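Long-range contacts in EGF family domain-containing protein (Toxoplasma gondii, PDB 4Z80), which binds a peptide of a rhoptry neck protein and, as an apical membrane antigen of the parasite, probably helps form the moving junction used in host cell invasion: residues Tyr294-Ala305 / Ala314-Lys322; Ser277-Ser285 / Asn328-Thr336. All coordinates share one frame; numbering follows the deposited sequence.

Contact 1: Tyr294-Ala305 / Ala314-Lys322; sequences YHTQDFRSSTCA and AFYCVRPMK
Phe315 slots between Tyr294 and Phe299 as the middle ring of an aromatic cluster. Its edge is turned to the face of each: atom CE2 of Phe315 stands 3.6 Å above the centre of the Tyr294 ring, with the planes 56° apart, while the Phe299 ring is met in an offset edge-to-face pair at 87°. CG of Phe315 lies anti to the backbone N (chi1 -158°), which carries the ring across to Tyr294 and lets CZ also rest on CB of Thr296, 3.9 Å away. Flat, apolar rings suit this buried site beside helix 80-84; the hydroxyl of Tyr294 finds Glu149.

Outward, two short backbone bridges knit the loop to the start of strand 318-321 and the residues just before it. Phe299 and Val318 exchange N-H...O bonds as an antiparallel hydrogen-bonded pair, and Ala305 N gives to Phe315 O while Ala305 O receives Cys317 N. Between the bridges the disulfide from Cys304 SG to Cys317 SG (2.0 Å) locks the loop covalently.

At the polar edge Arg300 grips the carboxylate of Asp298 side-on, NE to OD1 and NH2 to OD2 (2.8 Å). The guanidinium of Arg319 lies flat over that of Arg300, centres 3.6 Å apart, and its NH2 donates to a water that donates to Phe299 O. Asp298 may soften the repulsion, bordering a covalently fastened, aromatic interior.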
# COMPACT_ATOMS: atom_id res chain seq x y z
N TYR A 294 2.85 5.62 -6.41
CA TYR A 294 2.40 6.91 -5.90
C TYR A 294 1.86 6.79 -4.48
O TYR A 294 1.17 5.82 -4.14
CB TYR A 294 1.30 7.48 -6.79
CG TYR A 294 1.69 7.87 -8.20
CD1 TYR A 294 2.90 8.48 -8.48
CD2 TYR A 294 0.82 7.64 -9.26
CE1 TYR A 294 3.24 8.86 -9.77
CE2 TYR A 294 1.14 8.02 -10.56
CZ TYR A 294 2.35 8.63 -10.81
OH TYR A 294 2.68 9.01 -12.10
N HIS A 295 2.18 7.80 -3.66
CA HIS A 295 1.69 7.90 -2.29
C HIS A 295 0.30 8.53 -2.20
O HIS A 295 -0.42 8.32 -1.23
CB HIS A 295 2.65 8.71 -1.43
CG HIS A 295 4.00 8.09 -1.30
ND1 HIS A 295 4.26 7.05 -0.43
CD2 HIS A 295 5.17 8.36 -1.92
CE1 HIS A 295 5.54 6.72 -0.53
NE2 HIS A 295 6.11 7.50 -1.42
N THR A 296 -0.05 9.30 -3.22
CA THR A 296 -1.34 9.99 -3.27
C THR A 296 -2.47 8.99 -3.10
O THR A 296 -2.48 7.94 -3.75
CB THR A 296 -1.51 10.75 -4.61
OG1 THR A 296 -0.50 11.77 -4.73
CG2 THR A 296 -2.86 11.42 -4.69
N GLN A 297 -3.44 9.32 -2.25
CA GLN A 297 -4.63 8.49 -2.09
C GLN A 297 -5.92 9.18 -2.54
O GLN A 297 -6.91 8.51 -2.83
CB GLN A 297 -4.74 8.05 -0.63
CG GLN A 297 -3.69 7.01 -0.25
CD GLN A 297 -3.25 7.15 1.19
OE1 GLN A 297 -3.99 6.82 2.11
NE2 GLN A 297 -2.05 7.68 1.39
N ASP A 298 -5.91 10.51 -2.62
CA ASP A 298 -7.08 11.28 -3.04
C ASP A 298 -6.60 12.52 -3.79
O ASP A 298 -5.73 13.23 -3.31
CB ASP A 298 -7.92 11.68 -1.82
CG ASP A 298 -9.31 12.21 -2.20
OD1 ASP A 298 -9.41 13.35 -2.67
OD2 ASP A 298 -10.30 11.48 -1.98
N PHE A 299 -7.18 12.77 -4.96
CA PHE A 299 -6.88 13.98 -5.72
C PHE A 299 -8.14 14.34 -6.48
O PHE A 299 -8.67 13.52 -7.23
CB PHE A 299 -5.69 13.78 -6.67
CG PHE A 299 -5.22 15.04 -7.35
CD1 PHE A 299 -4.93 16.17 -6.61
CD2 PHE A 299 -5.05 15.09 -8.72
CE1 PHE A 299 -4.49 17.33 -7.22
CE2 PHE A 299 -4.61 16.25 -9.34
CZ PHE A 299 -4.33 17.37 -8.59
N ARG A 300 -8.66 15.54 -6.25
CA ARG A 300 -9.94 15.93 -6.84
C ARG A 300 -9.98 17.42 -7.13
O ARG A 300 -11.06 18.01 -7.25
CB ARG A 300 -11.09 15.53 -5.91
CG ARG A 300 -11.06 16.21 -4.56
CD ARG A 300 -12.25 15.80 -3.70
NE ARG A 300 -12.13 14.45 -3.16
CZ ARG A 300 -13.10 13.81 -2.53
NH1 ARG A 300 -14.28 14.39 -2.35
NH2 ARG A 300 -12.90 12.58 -2.07
N SER A 301 -8.81 18.03 -7.26
CA SER A 301 -8.68 19.43 -7.64
C SER A 301 -9.21 19.72 -9.03
O SER A 301 -9.37 18.82 -9.85
CB SER A 301 -7.21 19.85 -7.59
OG SER A 301 -6.70 19.68 -6.28
N SER A 302 -9.44 21.00 -9.31
CA SER A 302 -9.92 21.42 -10.62
C SER A 302 -8.96 21.04 -11.74
O SER A 302 -9.37 20.96 -12.90
CB SER A 302 -10.15 22.93 -10.64
OG SER A 302 -8.95 23.61 -10.37
N THR A 303 -7.70 20.80 -11.39
CA THR A 303 -6.68 20.43 -12.37
C THR A 303 -6.54 18.92 -12.57
O THR A 303 -5.74 18.50 -13.41
CB THR A 303 -5.31 20.97 -11.96
OG1 THR A 303 -4.99 20.50 -10.64
CG2 THR A 303 -5.30 22.49 -11.98
N CYS A 304 -7.27 18.12 -11.81
CA CYS A 304 -7.10 16.67 -11.92
C CYS A 304 -7.68 16.19 -13.25
O CYS A 304 -8.67 16.74 -13.74
CB CYS A 304 -7.74 15.93 -10.73
SG CYS A 304 -9.56 15.84 -10.64
N ALA A 305 -7.04 15.19 -13.83
CA ALA A 305 -7.50 14.60 -15.09
C ALA A 305 -8.58 13.57 -14.83
O ALA A 305 -8.39 12.64 -14.04
CB ALA A 305 -6.33 13.97 -15.84
N ALA A 314 -0.05 16.18 -15.80
CA ALA A 314 -1.27 16.14 -15.01
C ALA A 314 -1.29 14.89 -14.13
O ALA A 314 -0.55 13.93 -14.37
CB ALA A 314 -2.50 16.19 -15.90
N PHE A 315 -2.11 14.94 -13.09
CA PHE A 315 -2.34 13.81 -12.21
C PHE A 315 -3.83 13.48 -12.24
O PHE A 315 -4.67 14.38 -12.30
CB PHE A 315 -1.87 14.11 -10.78
CG PHE A 315 -1.60 12.87 -9.96
CD1 PHE A 315 -2.63 12.21 -9.31
CD2 PHE A 315 -0.31 12.36 -9.84
CE1 PHE A 315 -2.39 11.05 -8.57
CE2 PHE A 315 -0.06 11.20 -9.10
CZ PHE A 315 -1.10 10.56 -8.45
N TYR A 316 -4.14 12.20 -12.24
CA TYR A 316 -5.52 11.74 -12.34
C TYR A 316 -6.35 11.96 -11.09
O TYR A 316 -5.85 11.91 -9.96
CB TYR A 316 -5.54 10.25 -12.70
CG TYR A 316 -5.36 10.01 -14.18
CD1 TYR A 316 -6.41 10.25 -15.05
CD2 TYR A 316 -4.15 9.57 -14.70
CE1 TYR A 316 -6.26 10.06 -16.41
CE2 TYR A 316 -4.00 9.36 -16.06
CZ TYR A 316 -5.06 9.61 -16.90
OH TYR A 316 -4.96 9.41 -18.27
N CYS A 317 -7.64 12.22 -11.32
CA CYS A 317 -8.63 12.25 -10.25
C CYS A 317 -8.71 10.85 -9.65
O CYS A 317 -9.03 9.91 -10.36
CB CYS A 317 -10.00 12.65 -10.79
SG CYS A 317 -10.08 14.20 -11.72
N VAL A 318 -8.42 10.73 -8.36
CA VAL A 318 -8.51 9.43 -7.70
C VAL A 318 -9.07 9.61 -6.30
O VAL A 318 -8.98 10.70 -5.73
CB VAL A 318 -7.13 8.70 -7.60
CG1 VAL A 318 -6.54 8.45 -8.97
CG2 VAL A 318 -6.14 9.49 -6.74
N ARG A 319 -9.63 8.55 -5.74
CA ARG A 319 -9.99 8.57 -4.33
C ARG A 319 -10.09 7.15 -3.82
O ARG A 319 -10.30 6.23 -4.61
CB ARG A 319 -11.31 9.32 -4.09
CG ARG A 319 -12.56 8.63 -4.64
CD ARG A 319 -13.79 9.54 -4.54
NE ARG A 319 -13.56 10.77 -5.28
CZ ARG A 319 -14.35 11.84 -5.27
NH1 ARG A 319 -15.46 11.88 -4.53
NH2 ARG A 319 -14.00 12.90 -5.99
N PRO A 320 -9.93 6.96 -2.50
CA PRO A 320 -10.09 5.60 -1.98
C PRO A 320 -11.53 5.16 -2.00
O PRO A 320 -12.44 5.97 -1.76
CB PRO A 320 -9.57 5.71 -0.54
CG PRO A 320 -8.92 7.06 -0.43
CD PRO A 320 -9.61 7.91 -1.43
N MET A 321 -11.75 3.88 -2.29
CA MET A 321 -13.09 3.31 -2.29
C MET A 321 -13.06 1.91 -1.70
O MET A 321 -12.08 1.18 -1.86
CB MET A 321 -13.68 3.23 -3.70
CG MET A 321 -14.07 4.55 -4.32
SD MET A 321 -14.81 4.31 -5.96
CE MET A 321 -16.31 3.45 -5.55
N LYS A 322 -14.14 1.55 -1.02
CA LYS A 322 -14.40 0.17 -0.63
C LYS A 322 -15.74 -0.26 -1.18
O LYS A 322 -16.70 0.51 -1.15
CB LYS A 322 -14.42 0.01 0.88
CG LYS A 322 -13.13 0.39 1.56
CD LYS A 322 -13.12 0.03 3.04
CE LYS A 322 -11.81 0.41 3.67
NZ LYS A 322 -11.76 0.03 5.11
O HOH W 1 -11.43 11.86 -7.08
O HOH W 2 -3.18 17.63 -12.54

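Contact 2: Ser277-Ser285 / Asn328-Thr336; sequences SLPAMFDMS and NMVYVTSHT
Ala280 and Val332 form one hydrogen-bonded pair, and Phe282 and Val330 the next, of an antiparallel strand pair at the middle of a four-stranded sheet in the apical membrane antigen region. Strand 289-291 flanks 280-283, and strand 97-98 flanks 329-332. Ala280 N donates to Val332 O and Val332 N to Ala280 O, each at 2.8 Å, and beyond the strand Met284 N continues the pattern to Asn328 O.

Side chains alternate between the faces. Ala280, Phe282, Val330 and Val332 share one, where CB of Phe282 meets CB of Val330 at 4.2 Å; small Ala280 and branched Val332 suit the close approach of helix 252-262. The other face carries Met281, Asp283, Met329 and Tyr331. Methionines fit here because their unbranched chains can fold: Met281, bent at chi2 and chi3, puts SD 3.8 Å from CD2 of Tyr331, an oblique Met-aromatic contact, and its CE 3.8 Å from CE of Met329. The Tyr331 ring runs alongside Pro279, whose CB lies 3.5 Å from the phenol OH, and makes a cation-pi contact with Lys100.

Past Pro279 and Thr333, water takes over from direct bonding: one molecule donates to Ser277 O and accepts from Ser334 N. Farther out, Ser259 bonds both Leu278 O and Ser334 OG, and Glu177 holds His335 NE2.

At the opposite end Asp283 makes an Asx turn, its OD1 accepting from Ser285 N and also from Ser285 OG. The same oxygen takes a third bond, 3.2 Å from Asn328 ND2, which reaches it from above the carboxylate plane, 47° out of it.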
# COMPACT_ATOMS: atom_id res chain seq x y z
N SER A 277 9.58 4.09 0.39
CA SER A 277 8.52 3.69 1.30
C SER A 277 7.18 3.58 0.59
O SER A 277 6.15 4.07 1.06
CB SER A 277 8.44 4.68 2.47
OG SER A 277 9.68 4.70 3.14
N LEU A 278 7.19 2.89 -0.54
CA LEU A 278 6.01 2.81 -1.40
C LEU A 278 4.90 2.01 -0.74
O LEU A 278 5.16 0.97 -0.14
CB LEU A 278 6.37 2.19 -2.74
CG LEU A 278 7.36 2.97 -3.61
CD1 LEU A 278 7.61 2.22 -4.91
CD2 LEU A 278 6.88 4.38 -3.89
N PRO A 279 3.66 2.48 -0.88
CA PRO A 279 2.54 1.65 -0.45
C PRO A 279 2.32 0.48 -1.41
O PRO A 279 2.93 0.43 -2.49
CB PRO A 279 1.36 2.63 -0.45
CG PRO A 279 1.67 3.57 -1.54
CD PRO A 279 3.19 3.70 -1.57
N ALA A 280 1.46 -0.45 -1.03
CA ALA A 280 1.24 -1.64 -1.83
C ALA A 280 -0.19 -2.14 -1.68
O ALA A 280 -0.87 -1.84 -0.71
CB ALA A 280 2.22 -2.75 -1.43
N MET A 281 -0.62 -2.90 -2.69
CA MET A 281 -1.88 -3.63 -2.65
C MET A 281 -1.61 -5.12 -2.48
O MET A 281 -0.83 -5.70 -3.24
CB MET A 281 -2.66 -3.42 -3.94
CG MET A 281 -3.08 -1.98 -4.20
SD MET A 281 -4.15 -1.30 -2.92
CE MET A 281 -5.47 -2.49 -2.92
N PHE A 282 -2.24 -5.73 -1.48
CA PHE A 282 -2.19 -7.18 -1.31
C PHE A 282 -3.55 -7.78 -1.63
O PHE A 282 -4.58 -7.25 -1.24
CB PHE A 282 -1.78 -7.53 0.12
CG PHE A 282 -1.57 -9.00 0.34
CD1 PHE A 282 -0.48 -9.64 -0.21
CD2 PHE A 282 -2.45 -9.73 1.12
CE1 PHE A 282 -0.27 -11.00 -0.01
CE2 PHE A 282 -2.25 -11.10 1.33
CZ PHE A 282 -1.16 -11.72 0.77
N ASP A 283 -3.53 -8.88 -2.38
CA ASP A 283 -4.75 -9.61 -2.73
C ASP A 283 -4.82 -10.88 -1.87
O ASP A 283 -4.02 -11.80 -2.05
CB ASP A 283 -4.75 -9.92 -4.22
CG ASP A 283 -6.06 -10.50 -4.71
OD1 ASP A 283 -6.75 -11.21 -3.95
OD2 ASP A 283 -6.41 -10.25 -5.89
N MET A 284 -5.77 -10.91 -0.93
CA MET A 284 -5.90 -12.02 0.01
C MET A 284 -6.21 -13.33 -0.69
O MET A 284 -5.91 -14.40 -0.16
CB MET A 284 -7.00 -11.75 1.04
CG MET A 284 -6.79 -10.53 1.92
SD MET A 284 -5.49 -10.71 3.16
CE MET A 284 -6.21 -11.97 4.22
N SER A 285 -6.84 -13.26 -1.85
CA SER A 285 -7.30 -14.47 -2.52
C SER A 285 -6.18 -15.10 -3.36
O SER A 285 -6.10 -16.32 -3.45
CB SER A 285 -8.53 -14.19 -3.37
OG SER A 285 -8.23 -13.36 -4.47
N ASN A 328 -11.34 -8.52 -0.98
CA ASN A 328 -10.13 -9.32 -1.05
C ASN A 328 -8.86 -8.47 -1.09
O ASN A 328 -7.76 -8.98 -0.90
CB ASN A 328 -10.17 -10.22 -2.28
CG ASN A 328 -10.33 -9.44 -3.58
OD1 ASN A 328 -11.16 -8.53 -3.69
ND2 ASN A 328 -9.52 -9.79 -4.58
N MET A 329 -9.02 -7.17 -1.32
CA MET A 329 -7.88 -6.27 -1.48
C MET A 329 -7.53 -5.59 -0.17
O MET A 329 -8.39 -5.37 0.68
CB MET A 329 -8.19 -5.21 -2.54
CG MET A 329 -8.49 -5.75 -3.92
SD MET A 329 -7.27 -6.94 -4.53
CE MET A 329 -5.77 -5.98 -4.43
N VAL A 330 -6.24 -5.29 -0.02
CA VAL A 330 -5.72 -4.65 1.18
C VAL A 330 -4.74 -3.56 0.78
O VAL A 330 -3.80 -3.82 0.04
CB VAL A 330 -5.00 -5.65 2.10
CG1 VAL A 330 -4.83 -5.08 3.48
CG2 VAL A 330 -5.73 -6.99 2.17
N TYR A 331 -4.98 -2.35 1.27
CA TYR A 331 -4.05 -1.24 1.10
C TYR A 331 -3.06 -1.27 2.26
O TYR A 331 -3.44 -1.16 3.41
CB TYR A 331 -4.80 0.10 1.04
CG TYR A 331 -3.93 1.30 0.68
CD1 TYR A 331 -3.27 2.02 1.67
CD2 TYR A 331 -3.78 1.70 -0.64
CE1 TYR A 331 -2.47 3.11 1.35
CE2 TYR A 331 -2.98 2.79 -0.97
CZ TYR A 331 -2.33 3.48 0.02
OH TYR A 331 -1.53 4.56 -0.32
N VAL A 332 -1.79 -1.43 1.92
CA VAL A 332 -0.73 -1.67 2.88
C VAL A 332 0.35 -0.60 2.75
O VAL A 332 0.89 -0.42 1.68
CB VAL A 332 -0.09 -3.06 2.62
CG1 VAL A 332 1.08 -3.31 3.52
CG2 VAL A 332 -1.15 -4.15 2.78
N THR A 333 0.67 0.10 3.83
CA THR A 333 1.78 1.03 3.77
C THR A 333 3.10 0.32 4.06
O THR A 333 3.15 -0.78 4.62
CB THR A 333 1.61 2.21 4.74
OG1 THR A 333 1.82 1.78 6.09
CG2 THR A 333 0.22 2.83 4.60
N SER A 334 4.19 0.97 3.66
CA SER A 334 5.52 0.41 3.83
C SER A 334 5.83 0.19 5.30
O SER A 334 6.60 -0.70 5.66
CB SER A 334 6.55 1.35 3.19
OG SER A 334 7.83 0.75 3.06
N HIS A 335 5.20 1.00 6.15
CA HIS A 335 5.43 0.95 7.59
C HIS A 335 4.24 0.29 8.30
O HIS A 335 3.62 0.87 9.18
CB HIS A 335 5.69 2.36 8.12
CG HIS A 335 6.95 2.98 7.59
ND1 HIS A 335 6.96 3.96 6.62
CD2 HIS A 335 8.25 2.77 7.92
CE1 HIS A 335 8.21 4.32 6.37
NE2 HIS A 335 9.01 3.61 7.15
N THR A 336 3.95 -0.94 7.91
CA THR A 336 2.92 -1.73 8.56
C THR A 336 3.49 -2.34 9.83
O THR A 336 4.62 -2.83 9.82
CB THR A 336 2.40 -2.81 7.61
OG1 THR A 336 1.74 -2.19 6.49
CG2 THR A 336 1.43 -3.75 8.29
O HOH W 3 3.76 3.54 2.32
O HOH W 4 3.91 -1.30 1.34

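Contact 1 and contact 2 belong to the same apical membrane antigen region, their centres about 18 Å apart. In sequence, the residues of contact 1 all fall between the two segments of contact 2, so the strand pair brackets the disulfide-bearing loop. Space joins them too: His295 CE1 lies 3.1 Å from Ser277 O, Gln297 CG packs 3.3 Å from Tyr331 OH, and Tyr294 O sits 3.5 Å from Pro279 CG. Lys100 serves both, bonding Gln297 OE1 while facing the Tyr331 ring, and strand 101-104 pairs with 318-321 while touching Met329 and Tyr331. No other protein chain of the assembly, whose second chain is presumably the RON2 peptide, touches either contact.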